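Local coordinates for protein arabinose metabolism transcriptional repressor (Bacillus subtilis, PDB 5D4S) that binds operator DNA through a winged helix-turn-helix domain of the GntR family and probably represses transcription of arabinose-metabolism genes, at residues 66-69 with 70-74. Residues are numbered along the deposited sequence; the frame is centred on the assembly and turned at random.
Sequences KAIG and DLVSQ
OD2 of Asp70 takes a water hydrogen bond and a salt bridge from Lys29 of helix 24-35, while Lys66 pairs with the other oxygen, OD1. Lys66, one turn earlier on the same helix, brings NZ to 3.5 Å from OD1 of Asp70, a long salt bridge. The water links the pair through OD2. It accepts from Lys66 NZ at 3.0 Å and donates to Asp70 OD2 at 2.7 Å. The Lys66 chain leaves with CG anti to the backbone N (chi1 166°) and bends at chi2 (64°), which turns its end toward the carboxylate of Asp70. Its ammonium also makes a cation-pi contact with Tyr25. The backbone that carries these side chains is regular alpha-helix. Asp70 N bonds to Lys66 O at 3.0 Å, and Val72 N to Ile68 O at 2.8 Å. On another side, Ile68 CG2 touches Val72 CG2 at 4.1 Å. Leu71 packs on Ile32 of helix 24-35, and Val72 on Leu77 of strand 77-80. Helix 61-74, the second of the helix-turn-helix and by family the likely DNA-recognition helix, thus packs against both helix 24-35 and wing strand 77-80. With two lysines around it, Asp70 is probably ionised, and the salt bridge to Lys29 is likely to strengthen the join between helices 61-74 and 24-35.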
ATOM      1  N   LYS B  66      -2.177  -3.306  -3.714  1.00 23.79           N
ATOM      2  CA  LYS B  66      -0.997  -2.533  -3.357  1.00 23.13           C
ATOM      3  C   LYS B  66      -0.930  -1.257  -4.214  1.00 23.58           C
ATOM      4  O   LYS B  66      -0.749  -0.155  -3.678  1.00 30.49           O
ATOM      5  CB  LYS B  66       0.249  -3.402  -3.517  1.00 23.77           C
ATOM      6  CG  LYS B  66       1.605  -2.658  -3.511  1.00 29.08           C
ATOM      7  CD  LYS B  66       1.881  -1.994  -2.184  1.00 30.21           C
ATOM      8  CE  LYS B  66       3.392  -1.764  -2.023  1.00 33.17           C
ATOM      9  NZ  LYS B  66       3.678  -0.739  -1.011  1.00 38.86           N
ATOM     10  N   ALA B  67      -1.097  -1.390  -5.530  1.00 23.86           N
ATOM     11  CA  ALA B  67      -1.066  -0.205  -6.396  1.00 23.46           C
ATOM     12  C   ALA B  67      -2.113   0.844  -6.021  1.00 24.55           C
ATOM     13  O   ALA B  67      -1.831   2.056  -5.878  1.00 27.89           O
ATOM     14  CB  ALA B  67      -1.254  -0.613  -7.860  1.00 25.43           C
ATOM     15  N   ILE B  68      -3.339   0.371  -5.885  1.00 27.41           N
ATOM     16  CA  ILE B  68      -4.437   1.264  -5.587  1.00 27.68           C
ATOM     17  C   ILE B  68      -4.260   1.874  -4.209  1.00 28.67           C
ATOM     18  O   ILE B  68      -4.494   3.063  -4.017  1.00 33.55           O
ATOM     19  CB  ILE B  68      -5.780   0.532  -5.701  1.00 27.88           C
ATOM     20  CG1 ILE B  68      -6.108   0.321  -7.186  1.00 25.49           C
ATOM     21  CG2 ILE B  68      -6.884   1.325  -5.001  1.00 32.41           C
ATOM     22  CD1 ILE B  68      -7.331  -0.548  -7.434  1.00 34.87           C
ATOM     23  N   GLY B  69      -3.797   1.073  -3.258  1.00 28.53           N
ATOM     24  CA  GLY B  69      -3.582   1.549  -1.904  1.00 32.16           C
ATOM     25  C   GLY B  69      -2.566   2.676  -1.872  1.00 31.12           C
ATOM     26  O   GLY B  69      -2.762   3.677  -1.179  1.00 32.23           O
ATOM     27  N   ASP B  70      -1.483   2.532  -2.632  1.00 26.50           N
ATOM     28  CA  ASP B  70      -0.516   3.618  -2.698  1.00 31.48           C
ATOM     29  C   ASP B  70      -1.163   4.864  -3.293  1.00 34.98           C
ATOM     30  O   ASP B  70      -0.943   5.980  -2.812  1.00 38.95           O
ATOM     31  CB  ASP B  70       0.703   3.242  -3.543  1.00 28.49           C
ATOM     32  CG  ASP B  70       1.635   2.268  -2.852  1.00 36.57           C
ATOM     33  OD1 ASP B  70       1.305   1.768  -1.749  1.00 33.86           O
ATOM     34  OD2 ASP B  70       2.717   2.008  -3.434  1.00 37.25           O
ATOM     35  N   LEU B  71      -1.936   4.685  -4.363  1.00 28.09           N
ATOM     36  CA  LEU B  71      -2.534   5.854  -5.022  1.00 28.02           C
ATOM     37  C   LEU B  71      -3.587   6.567  -4.152  1.00 34.58           C
ATOM     38  O   LEU B  71      -3.708   7.788  -4.204  1.00 33.85           O
ATOM     39  CB  LEU B  71      -3.138   5.442  -6.373  1.00 34.57           C
ATOM     40  CG  LEU B  71      -2.125   5.037  -7.449  1.00 34.36           C
ATOM     41  CD1 LEU B  71      -2.813   4.519  -8.712  1.00 33.92           C
ATOM     42  CD2 LEU B  71      -1.195   6.201  -7.793  1.00 39.27           C
ATOM     43  N   VAL B  72      -4.341   5.810  -3.355  1.00 34.55           N
ATOM     44  CA  VAL B  72      -5.275   6.389  -2.385  1.00 33.11           C
ATOM     45  C   VAL B  72      -4.473   7.173  -1.358  1.00 38.04           C
ATOM     46  O   VAL B  72      -4.791   8.321  -1.039  1.00 35.00           O
ATOM     47  CB  VAL B  72      -6.123   5.299  -1.696  1.00 31.28           C
ATOM     48  CG1 VAL B  72      -6.906   5.858  -0.493  1.00 34.61           C
ATOM     49  CG2 VAL B  72      -7.066   4.671  -2.713  1.00 29.99           C
ATOM     50  N   SER B  73      -3.408   6.548  -0.870  1.00 36.81           N
ATOM     51  CA  SER B  73      -2.489   7.208   0.046  1.00 45.72           C
ATOM     52  C   SER B  73      -1.938   8.521  -0.529  1.00 46.93           C
ATOM     53  O   SER B  73      -1.662   9.456   0.212  1.00 50.45           O
ATOM     54  CB  SER B  73      -1.339   6.266   0.400  1.00 49.15           C
ATOM     55  OG  SER B  73      -0.312   6.956   1.081  1.00 59.59           O
ATOM     56  N   GLN B  74      -1.786   8.596  -1.847  1.00 44.87           N
ATOM     57  CA  GLN B  74      -1.321   9.832  -2.481  1.00 45.29           C
ATOM     58  C   GLN B  74      -2.437  10.852  -2.656  1.00 44.79           C
ATOM     59  O   GLN B  74      -2.179  12.014  -2.954  1.00 47.48           O
ATOM     60  CB  GLN B  74      -0.710   9.547  -3.850  1.00 49.34           C
ATOM     61  CG  GLN B  74       0.596   8.796  -3.827  1.00 50.35           C
ATOM     62  CD  GLN B  74       1.068   8.466  -5.227  1.00 51.17           C
ATOM     63  OE1 GLN B  74       0.794   9.206  -6.173  1.00 51.81           O
ATOM     64  NE2 GLN B  74       1.764   7.344  -5.370  1.00 51.30           N
TER
HETATM   65  O   HOH W   1       5.074   1.649  -2.076  1.00 52.07           O